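Local coordinates for protein 6-carboxyhexanoate--CoA ligase (Aquifex aeolicus, PDB 5TVA) that belongs to the 6-carboxyhexanoate--CoA ligase (BioW) family and binds adenosine monophosphate and coenzyme A in adjoining pockets that share residues, at residues L158-A163 / I197-I202; L164-K169 / G213-F218. All coordinates share one frame; numbering follows the deposited sequence.

Interaction 1 of 2, residues L158-A163 / I197-I202; sequences LRTVDA and IGYVRI. With COA (coenzyme A), chain D.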
loop_
_atom_site.group_PDB
_atom_site.type_symbol
_atom_site.label_atom_id
_atom_site.label_comp_id
_atom_site.label_asym_id
_atom_site.label_seq_id
_atom_site.Cartn_x
_atom_site.Cartn_y
_atom_site.Cartn_z
ATOM N N LEU A 158 4.728 0.948 13.195
ATOM C CA LEU A 158 4.896 -0.257 12.382
ATOM C C LEU A 158 4.035 -0.214 11.120
ATOM O O LEU A 158 4.422 -0.776 10.090
ATOM C CB LEU A 158 4.573 -1.511 13.208
ATOM C CG LEU A 158 5.590 -1.900 14.293
ATOM C CD1 LEU A 158 5.189 -3.195 15.007
ATOM C CD2 LEU A 158 6.990 -2.031 13.694
ATOM N N ARG A 159 2.875 0.443 11.169
ATOM C CA ARG A 159 2.098 0.609 9.943
ATOM C C ARG A 159 2.847 1.473 8.940
ATOM O O ARG A 159 2.822 1.200 7.728
ATOM C CB ARG A 159 0.726 1.196 10.251
ATOM C CG ARG A 159 -0.023 0.357 11.233
ATOM C CD ARG A 159 -1.506 0.577 11.156
ATOM N NE ARG A 159 -2.057 -0.003 9.940
ATOM C CZ ARG A 159 -3.213 -0.658 9.888
ATOM N NH1 ARG A 159 -3.918 -0.834 11.007
ATOM N NH2 ARG A 159 -3.648 -1.150 8.730
ATOM N N THR A 160 3.551 2.497 9.428
ATOM C CA THR A 160 4.387 3.291 8.540
ATOM C C THR A 160 5.469 2.434 7.903
ATOM O O THR A 160 5.704 2.505 6.687
ATOM C CB THR A 160 4.999 4.466 9.301
ATOM O OG1 THR A 160 3.938 5.275 9.797
ATOM C CG2 THR A 160 5.865 5.302 8.368
ATOM N N VAL A 161 6.137 1.609 8.710
ATOM C CA VAL A 161 7.181 0.739 8.174
ATOM C C VAL A 161 6.638 -0.092 7.019
ATOM O O VAL A 161 7.271 -0.195 5.962
ATOM C CB VAL A 161 7.764 -0.143 9.295
ATOM C CG1 VAL A 161 8.747 -1.157 8.735
ATOM C CG2 VAL A 161 8.436 0.743 10.372
ATOM N N ASP A 162 5.440 -0.664 7.191
ATOM C CA ASP A 162 4.858 -1.546 6.177
ATOM C C ASP A 162 4.401 -0.768 4.946
ATOM O O ASP A 162 4.680 -1.173 3.813
ATOM C CB ASP A 162 3.675 -2.309 6.767
ATOM C CG ASP A 162 4.098 -3.422 7.688
ATOM O OD1 ASP A 162 5.299 -3.796 7.677
ATOM O OD2 ASP A 162 3.214 -3.901 8.439
ATOM N N ALA A 163 3.681 0.345 5.149
ATOM C CA ALA A 163 3.143 1.109 4.027
ATOM C C ALA A 163 4.245 1.755 3.192
ATOM O O ALA A 163 4.125 1.824 1.958
ATOM C CB ALA A 163 2.146 2.162 4.526
ATOM N N ILE A 197 6.572 14.525 -4.468
ATOM C CA ILE A 197 6.029 14.957 -3.186
ATOM C C ILE A 197 6.483 14.072 -2.038
ATOM O O ILE A 197 6.177 14.380 -0.874
ATOM C CB ILE A 197 4.490 15.000 -3.226
ATOM C CG1 ILE A 197 3.927 13.614 -3.543
ATOM C CG2 ILE A 197 4.026 16.039 -4.233
ATOM C CD1 ILE A 197 2.405 13.492 -3.387
ATOM N N GLY A 198 7.201 12.983 -2.325
ATOM C CA GLY A 198 7.653 12.065 -1.304
ATOM C C GLY A 198 6.493 11.268 -0.745
ATOM O O GLY A 198 5.518 10.956 -1.440
ATOM N N TYR A 199 6.597 10.940 0.547
ATOM C CA TYR A 199 5.579 10.187 1.274
ATOM C C TYR A 199 4.946 11.145 2.280
ATOM O O TYR A 199 5.614 11.616 3.212
ATOM C CB TYR A 199 6.204 8.961 1.939
ATOM C CG TYR A 199 5.273 8.110 2.786
ATOM C CD1 TYR A 199 4.426 7.180 2.198
ATOM C CD2 TYR A 199 5.260 8.218 4.180
ATOM C CE1 TYR A 199 3.579 6.384 2.963
ATOM C CE2 TYR A 199 4.408 7.424 4.956
ATOM C CZ TYR A 199 3.576 6.505 4.342
ATOM O OH TYR A 199 2.717 5.703 5.082
ATOM N N VAL A 200 3.664 11.441 2.083
ATOM C CA VAL A 200 3.003 12.552 2.760
ATOM C C VAL A 200 1.901 11.977 3.641
ATOM O O VAL A 200 0.842 11.574 3.152
ATOM C CB VAL A 200 2.459 13.580 1.760
ATOM C CG1 VAL A 200 1.978 14.809 2.484
ATOM C CG2 VAL A 200 3.555 13.963 0.785
ATOM N N ARG A 201 2.142 11.943 4.955
ATOM C CA ARG A 201 1.193 11.359 5.898
ATOM C C ARG A 201 0.178 12.408 6.328
ATOM O O ARG A 201 0.546 13.542 6.634
ATOM C CB ARG A 201 1.946 10.800 7.099
ATOM C CG ARG A 201 3.313 10.244 6.694
ATOM C CD ARG A 201 4.079 9.698 7.868
ATOM N NE ARG A 201 3.208 8.919 8.736
ATOM C CZ ARG A 201 3.002 9.202 10.018
ATOM N NH1 ARG A 201 3.625 10.238 10.568
ATOM N NH2 ARG A 201 2.193 8.440 10.745
ATOM N N ILE A 202 -1.102 12.044 6.320
ATOM C CA ILE A 202 -2.164 13.038 6.405
ATOM C C ILE A 202 -3.274 12.525 7.316
ATOM O O ILE A 202 -3.882 11.486 7.031
ATOM C CB ILE A 202 -2.720 13.383 5.016
ATOM C CG1 ILE A 202 -1.652 14.138 4.215
ATOM C CG2 ILE A 202 -4.017 14.171 5.136
ATOM C CD1 ILE A 202 -1.955 14.271 2.736
HETATM N N1A COA D . -6.967 -8.352 1.349
HETATM C C2A COA D . -8.069 -9.096 1.171
HETATM N N3A COA D . -8.001 -10.335 0.699
HETATM C C4A COA D . -6.814 -10.872 0.357
HETATM C C5A COA D . -5.643 -10.129 0.525
HETATM C C6A COA D . -5.771 -8.818 1.050
HETATM N N6A COA D . -4.523 -7.972 1.233
HETATM N N7A COA D . -4.607 -10.877 0.139
HETATM C C8A COA D . -5.078 -12.041 -0.263
HETATM N N9A COA D . -6.404 -12.065 -0.105
HETATM C C1B COA D . -7.178 -13.250 -0.577
HETATM C C2B COA D . -8.430 -13.446 -0.618
HETATM O O2B COA D . -9.219 -12.306 -1.088
HETATM C C3B COA D . -8.251 -14.478 -1.926
HETATM O O3B COA D . -7.873 -13.636 -3.048
HETATM P P3B COA D . -8.767 -13.214 -4.406
HETATM O O7A COA D . -7.831 -13.320 -5.571
HETATM O O8A COA D . -9.966 -14.087 -4.623
HETATM O O9A COA D . -9.239 -11.787 -4.322
HETATM C C4B COA D . -7.292 -15.290 -1.580
HETATM O O4B COA D . -6.634 -14.670 -0.303
HETATM C C5B COA D . -6.154 -15.530 -2.683
HETATM O O5B COA D . -5.258 -14.472 -2.707
HETATM P P1A COA D . -3.620 -14.611 -3.027
HETATM O O1A COA D . -3.264 -13.691 -4.203
HETATM O O2A COA D . -3.189 -16.030 -3.313
HETATM O O3A COA D . -2.817 -14.033 -1.711
HETATM P P2A COA D . -1.250 -14.409 -1.220
HETATM O O4A COA D . -1.349 -15.739 -0.462
HETATM O O5A COA D . -0.327 -14.644 -2.426
HETATM O O6A COA D . -0.722 -13.157 -0.217
HETATM C CBP COA D . -0.488 -10.740 0.666
HETATM C CCP COA D . -0.935 -11.740 -0.516
HETATM C CDP COA D . -1.495 -10.841 1.841
HETATM C CEP COA D . 0.841 -11.239 1.274
HETATM C CAP COA D . -0.369 -9.212 0.119
HETATM O OAP COA D . -1.491 -8.456 0.381
HETATM C C9P COA D . 0.817 -8.380 0.684
HETATM O O9P COA D . 1.888 -8.334 0.117
HETATM N N8P COA D . 0.664 -7.614 1.918
HETATM C C7P COA D . 1.798 -6.824 2.499
HETATM C C6P COA D . 1.512 -5.331 2.551
HETATM C C5P COA D . 0.296 -4.916 3.452
HETATM O O5P COA D . -0.740 -5.461 3.378
HETATM N N4P COA D . 0.483 -3.787 4.399
HETATM C C3P COA D . -0.667 -3.379 5.306
HETATM C C2P COA D . -0.354 -1.995 5.887
HETATM S S1P COA D . 0.004 -0.947 4.444
HETATM O O HOH W 1 1.330 5.962 7.777
#

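Interaction 2 of 2, residues L164-K169 / G213-F218; sequences LALTFK and GGRVYF. With AMP (adenosine monophosphate), chain C.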
loop_
_atom_site.group_PDB
_atom_site.type_symbol
_atom_site.label_atom_id
_atom_site.label_comp_id
_atom_site.label_asym_id
_atom_site.label_seq_id
_atom_site.Cartn_x
_atom_site.Cartn_y
_atom_site.Cartn_z
ATOM N N LEU A 164 5.330 2.200 3.826
ATOM C CA LEU A 164 6.442 2.768 3.069
ATOM C C LEU A 164 6.983 1.771 2.053
ATOM O O LEU A 164 7.201 2.116 0.889
ATOM C CB LEU A 164 7.566 3.220 4.002
ATOM C CG LEU A 164 7.497 4.675 4.471
ATOM C CD1 LEU A 164 8.391 4.919 5.686
ATOM C CD2 LEU A 164 7.873 5.608 3.315
ATOM N N ALA A 165 7.248 0.535 2.486
ATOM C CA ALA A 165 7.826 -0.432 1.562
ATOM C C ALA A 165 6.881 -0.686 0.399
ATOM O O ALA A 165 7.323 -0.847 -0.740
ATOM C CB ALA A 165 8.163 -1.736 2.289
ATOM N N LEU A 166 5.570 -0.675 0.670
ATOM C CA LEU A 166 4.557 -0.925 -0.354
ATOM C C LEU A 166 4.475 0.219 -1.376
ATOM O O LEU A 166 4.420 -0.038 -2.586
ATOM C CB LEU A 166 3.208 -1.159 0.334
ATOM C CG LEU A 166 1.820 -1.486 -0.263
ATOM C CD1 LEU A 166 1.679 -1.308 -1.729
ATOM C CD2 LEU A 166 1.358 -2.888 0.123
ATOM N N THR A 167 4.416 1.486 -0.919
ATOM C CA THR A 167 4.417 2.606 -1.866
ATOM C C THR A 167 5.682 2.653 -2.667
ATOM O O THR A 167 5.675 3.095 -3.822
ATOM C CB THR A 167 4.335 3.980 -1.212
ATOM O OG1 THR A 167 4.864 3.974 0.131
ATOM C CG2 THR A 167 3.018 4.535 -1.322
ATOM N N PHE A 168 6.807 2.364 -2.025
ATOM C CA PHE A 168 8.023 2.575 -2.772
ATOM C C PHE A 168 8.084 1.611 -3.939
ATOM O O PHE A 168 8.526 1.998 -5.029
ATOM C CB PHE A 168 9.256 2.463 -1.890
ATOM C CG PHE A 168 10.488 2.885 -2.600
ATOM C CD1 PHE A 168 10.704 4.228 -2.872
ATOM C CD2 PHE A 168 11.392 1.945 -3.078
ATOM C CE1 PHE A 168 11.829 4.638 -3.575
ATOM C CE2 PHE A 168 12.511 2.347 -3.779
ATOM C CZ PHE A 168 12.735 3.695 -4.026
ATOM N N LYS A 169 7.591 0.376 -3.742
ATOM C CA LYS A 169 7.492 -0.555 -4.858
ATOM C C LYS A 169 6.549 -0.025 -5.928
ATOM O O LYS A 169 6.874 -0.077 -7.117
ATOM C CB LYS A 169 7.038 -1.938 -4.388
ATOM C CG LYS A 169 7.641 -3.075 -5.248
ATOM C CD LYS A 169 6.588 -4.007 -5.840
ATOM C CE LYS A 169 7.258 -5.140 -6.597
ATOM N NZ LYS A 169 6.286 -6.148 -7.109
ATOM N N GLY A 213 -12.273 2.178 3.293
ATOM C CA GLY A 213 -10.910 2.590 3.004
ATOM C C GLY A 213 -10.530 2.241 1.579
ATOM O O GLY A 213 -11.416 2.002 0.751
ATOM N N GLY A 214 -9.243 2.225 1.270
ATOM C CA GLY A 214 -8.804 1.785 -0.039
ATOM C C GLY A 214 -7.556 2.511 -0.502
ATOM O O GLY A 214 -6.976 3.341 0.205
ATOM N N ARG A 215 -7.146 2.153 -1.725
ATOM C CA ARG A 215 -5.989 2.734 -2.379
ATOM C C ARG A 215 -6.350 3.026 -3.828
ATOM O O ARG A 215 -7.064 2.251 -4.475
ATOM C CB ARG A 215 -4.765 1.798 -2.315
ATOM C CG ARG A 215 -3.985 1.870 -1.019
ATOM C CD ARG A 215 -2.728 1.001 -1.018
ATOM N NE ARG A 215 -2.851 -0.004 0.021
ATOM C CZ ARG A 215 -2.180 -0.026 1.171
ATOM N NH1 ARG A 215 -1.251 0.876 1.455
ATOM N NH2 ARG A 215 -2.421 -1.003 2.011
ATOM N N VAL A 216 -5.862 4.156 -4.326
ATOM C CA VAL A 216 -5.968 4.509 -5.731
ATOM C C VAL A 216 -4.551 4.698 -6.247
ATOM O O VAL A 216 -3.784 5.496 -5.687
ATOM C CB VAL A 216 -6.822 5.770 -5.958
ATOM C CG1 VAL A 216 -6.843 6.144 -7.460
ATOM C CG2 VAL A 216 -8.241 5.540 -5.453
ATOM N N TYR A 217 -4.198 3.948 -7.299
ATOM C CA TYR A 217 -2.921 4.090 -7.984
ATOM C C TYR A 217 -3.141 4.919 -9.243
ATOM O O TYR A 217 -3.967 4.549 -10.095
ATOM C CB TYR A 217 -2.335 2.727 -8.359
ATOM C CG TYR A 217 -1.938 1.795 -7.232
ATOM C CD1 TYR A 217 -1.864 2.241 -5.907
ATOM C CD2 TYR A 217 -1.613 0.457 -7.497
ATOM C CE1 TYR A 217 -1.493 1.389 -4.890
ATOM C CE2 TYR A 217 -1.241 -0.414 -6.469
ATOM C CZ TYR A 217 -1.184 0.065 -5.162
ATOM O OH TYR A 217 -0.809 -0.769 -4.118
ATOM N N PHE A 218 -2.382 6.012 -9.392
ATOM C CA PHE A 218 -2.492 6.866 -10.579
ATOM C C PHE A 218 -1.463 6.405 -11.608
ATOM O O PHE A 218 -0.252 6.540 -11.378
ATOM C CB PHE A 218 -2.303 8.337 -10.213
ATOM C CG PHE A 218 -3.357 8.862 -9.269
ATOM C CD1 PHE A 218 -4.571 9.321 -9.748
ATOM C CD2 PHE A 218 -3.145 8.854 -7.887
ATOM C CE1 PHE A 218 -5.546 9.780 -8.878
ATOM C CE2 PHE A 218 -4.119 9.317 -7.015
ATOM C CZ PHE A 218 -5.306 9.786 -7.507
HETATM P P AMP C . -4.369 -2.029 4.662
HETATM O O1P AMP C . -3.053 -1.389 4.277
HETATM O O2P AMP C . -4.191 -3.522 4.845
HETATM O O3P AMP C . -5.209 -1.310 5.712
HETATM O "O5'" AMP C . -5.317 -1.895 3.382
HETATM C "C5'" AMP C . -5.959 -0.668 3.034
HETATM C "C4'" AMP C . -6.759 -0.849 1.763
HETATM O "O4'" AMP C . -5.842 -0.890 0.637
HETATM C "C3'" AMP C . -7.554 -2.155 1.701
HETATM O "O3'" AMP C . -8.888 -2.007 2.152
HETATM C "C2'" AMP C . -7.460 -2.594 0.247
HETATM O "O2'" AMP C . -8.520 -2.027 -0.508
HETATM C "C1'" AMP C . -6.136 -1.973 -0.206
HETATM N N9 AMP C . -5.002 -2.924 -0.150
HETATM C C8 AMP C . -4.696 -3.768 0.855
HETATM N N7 AMP C . -3.592 -4.507 0.557
HETATM C C5 AMP C . -3.160 -4.146 -0.666
HETATM C C6 AMP C . -2.038 -4.500 -1.576
HETATM N N6 AMP C . -1.120 -5.439 -1.256
HETATM N N1 AMP C . -1.967 -3.852 -2.772
HETATM C C2 AMP C . -2.869 -2.927 -3.132
HETATM N N3 AMP C . -3.902 -2.558 -2.355
HETATM C C4 AMP C . -4.100 -3.105 -1.130
#

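Interaction 1 of 2, residues L158-A163 / I197-I202
T160 and A163, one turn apart on helix 158-173, meet Y199 and R201 of strand 198-203 where the helix packs across a mixed beta sheet. The phenol of Y199 reaches from the strand toward the helix, its OH coming to 3.6 Å from the CB of A163, while the T160 methyl CG2 approaches the ring obliquely, 4.3 Å from CE2. Y199 extends this far because its CG stands anti to the backbone N (chi1 177°). R201, two residues on, points to the same side of the strand; its chain, bent at chi3, crosses the T160 side chain at about a right angle and leaves NH2 3.7 Å from T160 OG1, a polar neighbour without a direct bond. A water joins the two segments instead, 3.0 Å from Y199 OH and more weakly held by T160 OG1, and it lies in the plane of the R201 guanidinium at its edge. Behind this shell, the Y199 ring meets that of Y191 on strand 190-194, and R201 NH1 makes a weak hydrogen bond to T67. The other flank of A163 faces coenzyme A: the thiol sulfur S1P lies 3.8 Å from A163 CA and an equal 3.8 Å from its CB.

Interaction 2 of 2, residues L164-K169 / G213-F218
L166 touches both R215 and Y217, residues two apart on strand 214-219, and all three line the pocket for adenosine monophosphate. The van der Waals contacts across the segments come from the leucine. With CG anti to the backbone N (chi1 -179°), its branches reach out from the helix: CD1 comes 3.5 Å from the OH of Y217, the two side chains crossing at about a right angle, and CD2 lies 3.8 Å from the adenine N6. L166 CG also sits 4.2 Å from R215 NH1, over one face of the guanidinium and offset toward its rim. Two close approaches to the nucleotide come from the strand: Y217 OH lies 3.1 Å from the adenine C2, and nearer the start of the strand G214 contributes backbone alone, its CA 3.8 Å from C4' of the ribose.

The polar ends of the strand residues are held chiefly by protein partners, R215 NH1 by a hydrogen bond to Y191 OH and Y217 OH by one to T136, whose backbone N also binds the nucleotide. R215 bends at chi3 to pass along the ribose, and its NE gives a weak hydrogen bond to O4' of AMP (3.2 Å, 127° at the hydrogen). The phosphate lies near the guanidinium, but their modelled separation is too short to interpret.

In the fold, strand 214-219 runs between strands 177-181 and 116-119 of the mixed sheet, V216 and F218 packing on helix 91-102, while L166 on helix 158-173 also touches F139 of strand 139-141.

Overall arrangement
Helix 158-173 supplies the first segment of both contacts, and one mixed sheet supplies the second: strand 198-203 in interaction 1 and strand 214-219 in interaction 2, with strands 190-194 and 177-181 between them. The centres lie about 9 Å apart, and the two contacts touch, Y199 CG packing 3.6 Å from L164 CD2. Y191 also bridges them, meeting the Y199 ring and bonding R215. L166 and R215 belong to both ligand pockets. R159 joins them in the AMP pocket through a long, weak ion pair to the phosphate, whereas A163 lines the coenzyme A pocket, its side chain about 6 Å from AMP.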